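Local coordinates for protein type IV pilin structural subunit (Pseudomonas aeruginosa, PDB 3JYZ) that serves as the structural subunit from which type IV pili, the thin filaments of the bacterial surface, are probably assembled, at residues Ala34-Ala39 with Ala102-Val107; Val16-Ala21 with Thr58-Asp63; Ala125-Thr128 with Gly134-Ala137; Leu23-Asp28 with Ile115-Thr120; Cys119-Asn124 with Glu143-Gln148. One frame throughout, in Å; residues are numbered along the deposited sequence.

Contact 1: Ala34-Ala39 with Ala102-Val107; sequences ADLTRA and ALATAV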
# COMPACT_ATOMS: atom_id res chain seq x y z
N ALA A 34 -12.53 12.24 9.58
CA ALA A 34 -12.76 11.53 10.83
C ALA A 34 -12.83 10.02 10.64
O ALA A 34 -12.28 9.27 11.45
CB ALA A 34 -14.04 12.04 11.50
N ASP A 35 -13.50 9.58 9.58
CA ASP A 35 -13.62 8.15 9.27
C ASP A 35 -12.27 7.56 8.87
O ASP A 35 -11.93 6.45 9.27
CB ASP A 35 -14.62 7.91 8.15
CG ASP A 35 -16.07 8.04 8.60
OD1 ASP A 35 -16.31 8.29 9.80
OD2 ASP A 35 -16.96 7.88 7.75
N LEU A 36 -11.52 8.29 8.05
CA LEU A 36 -10.21 7.83 7.62
C LEU A 36 -9.27 7.70 8.82
O LEU A 36 -8.43 6.80 8.89
CB LEU A 36 -9.62 8.80 6.59
CG LEU A 36 -8.22 8.50 6.06
CD1 LEU A 36 -8.07 7.05 5.57
CD2 LEU A 36 -7.87 9.49 4.96
N THR A 37 -9.42 8.61 9.77
CA THR A 37 -8.61 8.59 10.98
C THR A 37 -8.97 7.38 11.83
O THR A 37 -8.09 6.68 12.32
CB THR A 37 -8.84 9.88 11.76
OG1 THR A 37 -8.37 10.98 10.96
CG2 THR A 37 -8.09 9.87 13.08
N ARG A 38 -10.27 7.13 11.97
CA ARG A 38 -10.74 5.98 12.73
C ARG A 38 -10.30 4.67 12.07
O ARG A 38 -9.89 3.73 12.75
CB ARG A 38 -12.26 6.01 12.86
CG ARG A 38 -12.84 4.88 13.69
CD ARG A 38 -14.18 5.26 14.30
NE ARG A 38 -15.20 5.49 13.28
CZ ARG A 38 -15.59 6.69 12.88
NH1 ARG A 38 -15.05 7.78 13.40
NH2 ARG A 38 -16.53 6.80 11.94
N ALA A 39 -10.39 4.62 10.74
CA ALA A 39 -10.01 3.42 10.00
C ALA A 39 -8.52 3.13 10.18
O ALA A 39 -8.12 1.98 10.36
CB ALA A 39 -10.35 3.60 8.52
N ALA A 102 -5.19 12.71 -4.20
CA ALA A 102 -4.79 11.92 -3.03
C ALA A 102 -5.98 11.72 -2.09
O ALA A 102 -6.72 12.66 -1.82
CB ALA A 102 -3.65 12.59 -2.29
N LEU A 103 -6.14 10.50 -1.57
CA LEU A 103 -7.28 10.18 -0.71
C LEU A 103 -7.51 11.21 0.39
O LEU A 103 -8.63 11.68 0.56
CB LEU A 103 -7.10 8.80 -0.06
CG LEU A 103 -8.25 8.34 0.83
CD1 LEU A 103 -9.51 8.12 0.02
CD2 LEU A 103 -7.85 7.07 1.57
N ALA A 104 -6.48 11.53 1.16
CA ALA A 104 -6.66 12.41 2.32
C ALA A 104 -7.22 13.76 1.89
O ALA A 104 -8.06 14.33 2.57
CB ALA A 104 -5.35 12.58 3.07
N THR A 105 -6.73 14.27 0.77
CA THR A 105 -7.18 15.56 0.27
C THR A 105 -8.62 15.47 -0.20
O THR A 105 -9.45 16.32 0.11
CB THR A 105 -6.27 16.00 -0.87
OG1 THR A 105 -4.94 16.08 -0.38
CG2 THR A 105 -6.70 17.37 -1.41
N ALA A 106 -8.92 14.42 -0.95
CA ALA A 106 -10.27 14.22 -1.45
C ALA A 106 -11.30 14.04 -0.34
O ALA A 106 -12.39 14.60 -0.41
CB ALA A 106 -10.29 13.02 -2.38
N VAL A 107 -10.91 13.30 0.62
CA VAL A 107 -11.86 13.07 1.70
C VAL A 107 -12.11 14.36 2.49
O VAL A 107 -13.24 14.62 2.90
CB VAL A 107 -11.45 11.92 2.65
CG1 VAL A 107 -12.42 11.82 3.83
CG2 VAL A 107 -11.33 10.60 1.90
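Leu36 and Leu103 meet tip to tip across the gap between helix 33-49 and the short helix 103-109. The interaction is apolar: CD1 of Leu36 lies 4.0 Å from CD2 of Leu103. The second branch touches both residues: CD2 of Leu36 lies 4.1 Å from CA of Ala104 and 4.2 Å from CD2 of Leu103, so the Leu36 fork spans two consecutive residues of the first turn of helix 103-109. Both leucines hold CG anti to the backbone N (chi1 178° in Leu36, -178° in Leu103), and this extends each toward its counterpart. The backbones stay well separated, 7.9 Å between CA of Leu36 and CA of Ala104.

No polar bond crosses between the segments. Arg38 NH2 and Asp35 OD1 form a salt bridge of 2.6 Å, although the bent N-H angle of 118° makes its hydrogen bond weak. Ala102 takes the N-cap position, and its O receives the first helical bond, from Ala106 N at 2.9 Å. On the sheet side, Leu103 packs on Pro92 and Ile94 of strand 87-95 and shares a backbone hydrogen bond with Pro92.

With 148 Å² buried, the join depends on branched methyl groups shielding one another from water, not on directional bonding.

Contact 2: Val16-Ala21 with Thr58-Asp63; sequences VLAEPA and TSVLMD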
# COMPACT_ATOMS: atom_id res chain seq x y z
N VAL A 16 -1.78 -9.34 -1.41
CA VAL A 16 -3.05 -9.97 -1.10
C VAL A 16 -3.43 -9.71 0.37
O VAL A 16 -4.59 -9.47 0.71
CB VAL A 16 -3.01 -11.49 -1.40
CG1 VAL A 16 -4.27 -12.17 -0.92
CG2 VAL A 16 -2.81 -11.70 -2.90
N LEU A 17 -2.42 -9.71 1.24
CA LEU A 17 -2.61 -9.43 2.66
C LEU A 17 -3.12 -8.00 2.94
O LEU A 17 -3.76 -7.74 3.96
CB LEU A 17 -1.29 -9.69 3.39
CG LEU A 17 -1.21 -10.23 4.83
CD1 LEU A 17 -1.93 -11.56 4.99
CD2 LEU A 17 0.24 -10.35 5.27
N ALA A 18 -2.84 -7.08 2.02
CA ALA A 18 -3.31 -5.70 2.15
C ALA A 18 -4.73 -5.46 1.63
O ALA A 18 -5.32 -4.41 1.87
CB ALA A 18 -2.33 -4.74 1.47
N GLU A 19 -5.29 -6.43 0.91
CA GLU A 19 -6.61 -6.24 0.33
C GLU A 19 -7.70 -5.87 1.35
O GLU A 19 -8.54 -5.01 1.07
CB GLU A 19 -7.03 -7.45 -0.50
CG GLU A 19 -6.31 -7.55 -1.84
CD GLU A 19 -6.52 -6.33 -2.72
OE1 GLU A 19 -7.63 -5.73 -2.68
OE2 GLU A 19 -5.60 -5.96 -3.47
N PRO A 20 -7.71 -6.51 2.53
CA PRO A 20 -8.74 -6.11 3.50
C PRO A 20 -8.59 -4.67 4.00
O PRO A 20 -9.57 -4.06 4.43
CB PRO A 20 -8.55 -7.12 4.64
CG PRO A 20 -7.92 -8.30 4.00
CD PRO A 20 -7.00 -7.73 2.95
N ALA A 21 -7.38 -4.13 3.95
CA ALA A 21 -7.17 -2.73 4.32
C ALA A 21 -7.78 -1.80 3.27
O ALA A 21 -8.42 -0.80 3.61
CB ALA A 21 -5.68 -2.43 4.52
N THR A 58 6.14 -8.74 7.60
CA THR A 58 6.30 -8.24 8.96
C THR A 58 5.09 -7.41 9.37
O THR A 58 4.54 -7.59 10.46
CB THR A 58 7.57 -7.38 9.08
OG1 THR A 58 8.71 -8.23 8.96
CG2 THR A 58 7.62 -6.65 10.42
N SER A 59 4.66 -6.51 8.49
CA SER A 59 3.62 -5.57 8.85
C SER A 59 2.98 -4.94 7.62
O SER A 59 3.62 -4.83 6.57
CB SER A 59 4.18 -4.48 9.76
OG SER A 59 5.24 -3.77 9.13
N VAL A 60 1.72 -4.55 7.77
CA VAL A 60 0.97 -3.82 6.76
C VAL A 60 0.34 -2.68 7.53
O VAL A 60 -0.63 -2.88 8.25
CB VAL A 60 -0.13 -4.70 6.15
CG1 VAL A 60 -0.91 -3.92 5.10
CG2 VAL A 60 0.48 -5.98 5.55
N LEU A 61 0.92 -1.48 7.42
CA LEU A 61 0.51 -0.38 8.29
C LEU A 61 0.05 0.84 7.51
O LEU A 61 0.67 1.24 6.52
CB LEU A 61 1.66 0.01 9.23
CG LEU A 61 1.93 -0.99 10.35
CD1 LEU A 61 3.26 -0.68 11.02
CD2 LEU A 61 0.79 -1.02 11.37
N MSE A 62 -1.04 1.44 7.97
CA MSE A 62 -1.50 2.71 7.42
C MSE A 62 -0.76 3.87 8.07
O MSE A 62 -0.47 3.85 9.26
CB MSE A 62 -3.00 2.87 7.63
CG MSE A 62 -3.81 1.87 6.85
SE MSE A 62 -5.72 2.03 7.16
CE MSE A 62 -6.04 3.81 6.48
N ASP A 63 -0.45 4.87 7.27
CA ASP A 63 0.31 6.02 7.76
C ASP A 63 -0.30 6.57 9.04
O ASP A 63 -1.51 6.79 9.12
CB ASP A 63 0.32 7.07 6.66
CG ASP A 63 1.15 8.28 7.02
OD1 ASP A 63 0.60 9.18 7.68
OD2 ASP A 63 2.32 8.33 6.62
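No ring or flat polar side chain lies where Ala18 meets Val60, so there is no face or edge to assign between the segments: the contact is made of methyl groups. The nearby planar group is the indole of Trp43, from helix 33-49, which is touched by Ala21 and Met62 and gives its NE1 hydrogen to Val60 O.

Val60 does the bridging with both of its branches. CG1 approaches CB of Ala18 to 4.0 Å and the CA behind it to 4.2 Å, whereas CG2 is 4.4 Å from CD2 of Leu17. The division follows from the torsion: with CG1 anti to the backbone N (chi1 179°), CG2 is left beside that nitrogen, and the two methyls face successive helix residues. Leu17 reaches its place with chi1 at -147°, well off a staggered value. Because Ala18 carries only a methyl, the main chains come close, 6.6 Å between CA of Ala18 and CA of Val60.

The helix is kinked just here. Pro20 has no N-H to give, and Ala21 N makes only a weak 2.9 Å bond to Ala18 O, three residues back. At the other end of the contact, Thr58 and Ser59 both face Thr73 in a classic beta bulge.

Around this core, Val60 also packs on Ile70 of strand 70-74 and on Ala52, and Ala21 on Ile70. The contact thereby seats helix 4-28 on strand 57-62, with helix 33-49 closing in through Trp43 and Thr40.

Contact 3: Ala125-Thr128 with Gly134-Ala137; sequences ATAT and GMAA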
# COMPACT_ATOMS: atom_id res chain seq x y z
N ALA A 125 7.53 2.92 -12.23
CA ALA A 125 7.23 3.05 -13.65
C ALA A 125 5.79 2.67 -13.99
O ALA A 125 5.17 3.30 -14.85
CB ALA A 125 8.21 2.24 -14.50
N THR A 126 5.26 1.64 -13.35
CA THR A 126 3.92 1.19 -13.68
C THR A 126 2.87 2.19 -13.22
O THR A 126 2.01 2.58 -14.00
CB THR A 126 3.63 -0.20 -13.10
OG1 THR A 126 4.55 -1.13 -13.68
CG2 THR A 126 2.21 -0.64 -13.39
N ALA A 127 2.97 2.61 -11.97
CA ALA A 127 2.04 3.61 -11.46
C ALA A 127 2.11 4.89 -12.29
O ALA A 127 1.09 5.50 -12.60
CB ALA A 127 2.31 3.92 -9.99
N THR A 128 3.32 5.28 -12.66
CA THR A 128 3.51 6.46 -13.49
C THR A 128 2.80 6.31 -14.84
O THR A 128 2.11 7.23 -15.29
CB THR A 128 5.00 6.76 -13.70
OG1 THR A 128 5.61 7.03 -12.43
CG2 THR A 128 5.19 7.98 -14.60
N GLY A 134 2.83 11.60 -7.36
CA GLY A 134 3.01 11.98 -5.96
C GLY A 134 3.32 10.88 -4.95
O GLY A 134 3.45 11.17 -3.75
N MSE A 135 3.47 9.64 -5.40
CA MSE A 135 3.67 8.52 -4.47
C MSE A 135 5.04 8.55 -3.81
O MSE A 135 6.04 8.82 -4.46
CB MSE A 135 3.58 7.17 -5.20
CG MSE A 135 2.30 6.92 -5.93
SE MSE A 135 2.35 7.71 -7.71
CE MSE A 135 3.84 6.70 -8.48
N ALA A 136 5.08 8.20 -2.53
CA ALA A 136 6.35 7.92 -1.88
C ALA A 136 6.98 6.67 -2.50
O ALA A 136 6.29 5.85 -3.11
CB ALA A 136 6.15 7.72 -0.39
N ALA A 137 8.29 6.53 -2.33
CA ALA A 137 8.97 5.37 -2.89
C ALA A 137 9.06 4.24 -1.87
O ALA A 137 9.28 4.47 -0.69
CB ALA A 137 10.36 5.76 -3.36
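Ala127 and Met135, a selenomethionine, meet inside the disulfide-bonded loop of the pilin, the C-terminal region that the Cys119-Cys149 bridge encloses. The evidence is a single close approach: CE of Met135 stands 3.5 Å from CB of Ala127, a tight distance for two methyl carbons. Backbone separation is much larger, 8.7 Å from CA to CA of the same two residues, so the long side chain spans the gap.

Its conformation is a folded one. CG is anti to the carbonyl carbon (chi1 -57°), and the chain then bends twice, at chi2 (85°) and again at chi3 (62°), which swings the terminal methyl round to the helix instead of letting it run straight on. Thr128, next along helix 125-129, receives the same methyl more loosely, its OG1 lying 4.3 Å from CE of Met135. That hydroxyl has its polar partner within its own helix region, bonding to Asn124 O, so its approach to the methyl is plain packing.

CG of Met135 packs on CB of Ala118 in strand 114-120 at 3.8 Å, while CE of Met135 also reaches CG2 of Thr120 on the same strand, at 3.6 Å. The side chain further touches Ser91 and Tyr93 of strand 87-95. Ala127 also touches Ala118, so the helix and the later loop share a footing on one strand. No hydrogen bond joins the two segments, and the selenium itself holds back: SE of Met135 is 4.4 Å from CB of Ala127.

Contact 4: Leu23-Asp28 with Ile115-Thr120; sequences LMISTD and IDWACT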
# COMPACT_ATOMS: atom_id res chain seq x y z
N LEU A 23 -10.26 -2.58 1.39
CA LEU A 23 -11.70 -2.74 1.55
C LEU A 23 -12.20 -1.90 2.72
O LEU A 23 -13.22 -1.21 2.59
CB LEU A 23 -12.06 -4.21 1.78
CG LEU A 23 -13.56 -4.52 1.84
CD1 LEU A 23 -14.27 -4.07 0.57
CD2 LEU A 23 -13.77 -6.01 2.09
N MSE A 24 -11.50 -1.95 3.85
CA MSE A 24 -11.89 -1.17 5.03
C MSE A 24 -11.90 0.33 4.73
O MSE A 24 -12.79 1.05 5.16
CB MSE A 24 -10.98 -1.45 6.23
CG MSE A 24 -11.24 -0.52 7.42
SE MSE A 24 -10.08 -0.91 8.98
CE MSE A 24 -10.67 -2.76 9.30
N ILE A 25 -10.90 0.80 4.00
CA ILE A 25 -10.85 2.21 3.64
C ILE A 25 -12.05 2.57 2.76
O ILE A 25 -12.69 3.60 2.97
CB ILE A 25 -9.52 2.56 2.95
CG1 ILE A 25 -8.39 2.56 3.98
CG2 ILE A 25 -9.61 3.93 2.27
CD1 ILE A 25 -7.01 2.45 3.37
N SER A 26 -12.36 1.71 1.80
CA SER A 26 -13.50 1.93 0.91
C SER A 26 -14.82 2.06 1.65
O SER A 26 -15.61 2.96 1.37
CB SER A 26 -13.60 0.79 -0.10
OG SER A 26 -14.74 0.97 -0.93
N THR A 27 -15.05 1.15 2.59
CA THR A 27 -16.34 1.07 3.26
C THR A 27 -16.45 1.95 4.50
O THR A 27 -17.54 2.44 4.83
CB THR A 27 -16.67 -0.39 3.68
OG1 THR A 27 -15.70 -0.85 4.63
CG2 THR A 27 -16.65 -1.31 2.47
N ASP A 28 -15.33 2.16 5.19
CA ASP A 28 -15.37 2.81 6.50
C ASP A 28 -14.33 3.91 6.70
O ASP A 28 -14.30 4.56 7.74
CB ASP A 28 -15.22 1.76 7.60
CG ASP A 28 -16.46 0.91 7.75
OD1 ASP A 28 -17.43 1.38 8.37
OD2 ASP A 28 -16.46 -0.24 7.24
N ILE A 115 -12.01 4.61 -5.40
CA ILE A 115 -10.64 4.66 -4.90
C ILE A 115 -9.69 3.84 -5.78
O ILE A 115 -9.93 2.67 -6.06
CB ILE A 115 -10.57 4.17 -3.45
CG1 ILE A 115 -11.55 4.99 -2.58
CG2 ILE A 115 -9.14 4.23 -2.92
CD1 ILE A 115 -11.57 4.59 -1.12
N ASP A 116 -8.62 4.49 -6.21
CA ASP A 116 -7.59 3.86 -7.03
C ASP A 116 -6.32 3.77 -6.19
O ASP A 116 -6.03 4.65 -5.39
CB ASP A 116 -7.29 4.70 -8.28
CG ASP A 116 -8.49 4.83 -9.21
OD1 ASP A 116 -9.38 3.96 -9.17
OD2 ASP A 116 -8.52 5.82 -9.97
N TRP A 117 -5.56 2.69 -6.38
CA TRP A 117 -4.34 2.48 -5.63
C TRP A 117 -3.14 2.36 -6.55
O TRP A 117 -3.19 1.65 -7.57
CB TRP A 117 -4.46 1.21 -4.79
CG TRP A 117 -5.43 1.32 -3.65
CD1 TRP A 117 -6.77 1.07 -3.68
CD2 TRP A 117 -5.12 1.69 -2.31
NE1 TRP A 117 -7.32 1.27 -2.43
CE2 TRP A 117 -6.32 1.65 -1.57
CE3 TRP A 117 -3.94 2.06 -1.65
CZ2 TRP A 117 -6.37 1.97 -0.21
CZ3 TRP A 117 -3.99 2.36 -0.30
CH2 TRP A 117 -5.20 2.32 0.40
N ALA A 118 -2.07 3.05 -6.18
CA ALA A 118 -0.78 2.94 -6.84
C ALA A 118 0.18 2.16 -5.96
O ALA A 118 0.27 2.43 -4.75
CB ALA A 118 -0.22 4.34 -7.12
N CYS A 119 0.87 1.18 -6.53
CA CYS A 119 1.88 0.44 -5.79
C CYS A 119 3.26 0.86 -6.26
O CYS A 119 3.51 0.88 -7.47
CB CYS A 119 1.72 -1.06 -5.99
SG CYS A 119 2.95 -2.01 -5.04
N THR A 120 4.14 1.22 -5.33
CA THR A 120 5.48 1.57 -5.67
C THR A 120 6.54 0.75 -4.86
O THR A 120 6.35 0.45 -3.74
CB THR A 120 5.75 3.09 -5.49
OG1 THR A 120 5.38 3.46 -4.18
CG2 THR A 120 4.97 3.90 -6.49
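The packing of the N-terminal helix on the antiparallel sheet, the defining feature of the type IV pilin fold, is represented here by Ile25 against Ile115 and Trp117. Segments 23-28 and 115-120 run nearly antiparallel, at 154°, with their axes 10.3 Å apart at closest approach.

Ile25 supplies both of its branches. Its CD1 comes to the edge of the Trp117 indole, in the plane of the ring, at 3.5 Å from CH2 and 3.7 Å from CZ2 of Trp117. The other branch, CG2 of Ile25, lies 4.0 Å from CD1 of Ile115, and the two isoleucine side chains cross at about a right angle. With CG1 anti to the carbonyl carbon (chi1 -72°), Ile25 sends its longer arm toward the tryptophan and leaves CG2 for Ile115. The end of Ile115 also presses on the helix backbone, its CD1 3.9 Å from CA of Ser26.

Lys22, one turn earlier on the same helix, makes a cation-pi contact with Trp117, so the indole is engaged by the helix in two ways. On a different side of the helix, Thr27 OG1 donates to Asp28 OD2 over 2.8 Å from above the carboxylate plane.

Since no hydrogen bond crosses between the segments, aliphatic carbon against aliphatic and aromatic carbon sets their spacing; the lysine cation probably adds an electrostatic pull at the indole.

Contact 5: Cys119-Asn124 with Glu143-Gln148; sequences CTSASN and EFAPAQ. With SO4 (sulfate ion), chain B.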
# COMPACT_ATOMS: atom_id res chain seq x y z
N CYS A 119 0.87 1.18 -6.53
CA CYS A 119 1.88 0.44 -5.79
C CYS A 119 3.26 0.86 -6.26
O CYS A 119 3.51 0.88 -7.47
CB CYS A 119 1.72 -1.06 -5.99
SG CYS A 119 2.95 -2.01 -5.04
N THR A 120 4.14 1.22 -5.33
CA THR A 120 5.48 1.57 -5.67
C THR A 120 6.54 0.75 -4.86
O THR A 120 6.35 0.45 -3.74
CB THR A 120 5.75 3.09 -5.49
OG1 THR A 120 5.38 3.46 -4.18
CG2 THR A 120 4.97 3.90 -6.49
N SER A 121 7.61 0.41 -5.53
CA SER A 121 8.75 -0.26 -4.95
C SER A 121 9.92 0.75 -5.02
O SER A 121 9.72 1.89 -5.01
CB SER A 121 9.08 -1.50 -5.77
OG SER A 121 9.45 -1.12 -7.05
N ALA A 122 11.12 0.26 -5.13
CA ALA A 122 12.19 1.17 -5.44
C ALA A 122 11.98 1.95 -6.76
O ALA A 122 12.60 2.95 -6.98
CB ALA A 122 13.52 0.38 -5.48
N SER A 123 11.13 1.41 -7.62
CA SER A 123 10.74 2.11 -8.83
C SER A 123 9.21 2.30 -8.90
O SER A 123 8.48 1.70 -8.20
CB SER A 123 11.27 1.48 -10.10
OG SER A 123 10.99 0.15 -10.15
N ASN A 124 8.79 3.17 -9.79
CA ASN A 124 7.41 3.55 -9.91
C ASN A 124 6.95 3.71 -11.36
O ASN A 124 6.08 4.46 -11.64
CB ASN A 124 7.14 4.84 -9.17
CG ASN A 124 7.82 6.02 -9.79
OD1 ASN A 124 8.37 5.96 -10.79
ND2 ASN A 124 7.76 7.11 -9.10
N GLU A 143 13.57 -5.71 -9.64
CA GLU A 143 13.59 -7.06 -10.19
C GLU A 143 12.88 -8.08 -9.29
O GLU A 143 12.60 -9.20 -9.72
CB GLU A 143 15.03 -7.50 -10.52
CG GLU A 143 15.92 -7.73 -9.30
CD GLU A 143 16.73 -6.51 -8.89
OE1 GLU A 143 16.33 -5.37 -9.21
OE2 GLU A 143 17.78 -6.68 -8.22
N PHE A 144 12.58 -7.69 -8.06
CA PHE A 144 11.93 -8.57 -7.09
C PHE A 144 10.48 -8.17 -6.85
O PHE A 144 9.80 -8.74 -5.99
CB PHE A 144 12.69 -8.53 -5.76
CG PHE A 144 14.07 -9.10 -5.82
CD1 PHE A 144 14.30 -10.35 -6.37
CD2 PHE A 144 15.14 -8.40 -5.30
CE1 PHE A 144 15.58 -10.88 -6.41
CE2 PHE A 144 16.43 -8.92 -5.34
CZ PHE A 144 16.64 -10.16 -5.89
N ALA A 145 10.01 -7.17 -7.58
CA ALA A 145 8.64 -6.69 -7.42
C ALA A 145 7.76 -7.17 -8.56
O ALA A 145 8.20 -7.22 -9.71
CB ALA A 145 8.63 -5.18 -7.35
N PRO A 146 6.49 -7.50 -8.26
CA PRO A 146 5.57 -7.85 -9.35
C PRO A 146 5.27 -6.62 -10.20
O PRO A 146 5.50 -5.49 -9.75
CB PRO A 146 4.32 -8.33 -8.61
CG PRO A 146 4.35 -7.61 -7.31
CD PRO A 146 5.82 -7.47 -6.95
N ALA A 147 4.75 -6.83 -11.40
CA ALA A 147 4.56 -5.76 -12.37
C ALA A 147 3.89 -4.47 -11.86
O ALA A 147 4.32 -3.36 -12.20
CB ALA A 147 3.82 -6.30 -13.61
N GLN A 148 2.83 -4.60 -11.08
CA GLN A 148 2.10 -3.39 -10.70
C GLN A 148 2.88 -2.50 -9.75
O GLN A 148 2.47 -1.36 -9.52
CB GLN A 148 0.73 -3.71 -10.11
CG GLN A 148 0.78 -4.43 -8.79
CD GLN A 148 0.77 -5.92 -8.96
OE1 GLN A 148 1.50 -6.47 -9.79
NE2 GLN A 148 -0.07 -6.60 -8.19
S SO4 B . 5.67 -10.19 -13.49
O1 SO4 B . 6.46 -11.56 -13.25
O2 SO4 B . 4.34 -10.58 -13.73
O3 SO4 B . 5.89 -9.44 -12.32
O4 SO4 B . 6.29 -9.64 -14.68
O HOH W 1 0.47 0.43 -9.35
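Cys119 and Gln148 bring the two backbones to 6.2 Å between their CA atoms, and Ser121 and Ala145 hold them at 6.9 Å, so the segments run side by side in opposite senses without a direct hydrogen bond. A water replaces it, accepting from Cys119 N at 2.9 Å and donating to Gln148 O at 2.7 Å. Cys119 O and Gln148 O also lie close together but, both being acceptors, cannot bond to each other; the water takes its hydrogen from Cys119 N instead.

Among the side chains, CB of Cys119 sits 3.6 Å from Gln148 O, while its SG, anti to the backbone N (chi1 -179°), bonds to Cys149. Farther along, CB of Ser121 packs against CB of Ala145 at 4.0 Å. The Ser121 hydroxyl turns back on its own loop: its OG accepts from Ser123 N over 3.1 Å, nearly straight at 164°, forming an ST turn, and it also bonds to Cys149 O.

On segment 143-148 a sulfate, probably from the crystallisation liquor, takes a weak 3.0 Å hydrogen bond from Ala147 N to its O3, with Arg8 and Arg150 as further donors.

Water bridge, methyl packing and disulfide together draw the C-terminal tail against the end of strand 114-120, closing the disulfide-bonded loop characteristic of type IV pilins.

Overall arrangement
From the N terminus, helix 4-28 opens contact 2 and then contact 4, and helix 33-49 opens contact 1. Contact 2 closes first, at strand 57-62, and so crosses both others. Contact 1 closes at helix 103-109 and is nested within contact 4, which ends on strand 114-120. These three meet around Ile25: Met62 CE and Leu103 CD2 both touch it, joining the two helices, the sheet and helix 103-109. Contact 5 begins on the strand residues where contact 4 ends, Cys119 and Thr120, and encloses contact 3. Strand 114-120 thus ties the helix-and-sheet body to the disulfide-bonded loop, and Thr120 OG1 bonds to Ala136 O between them.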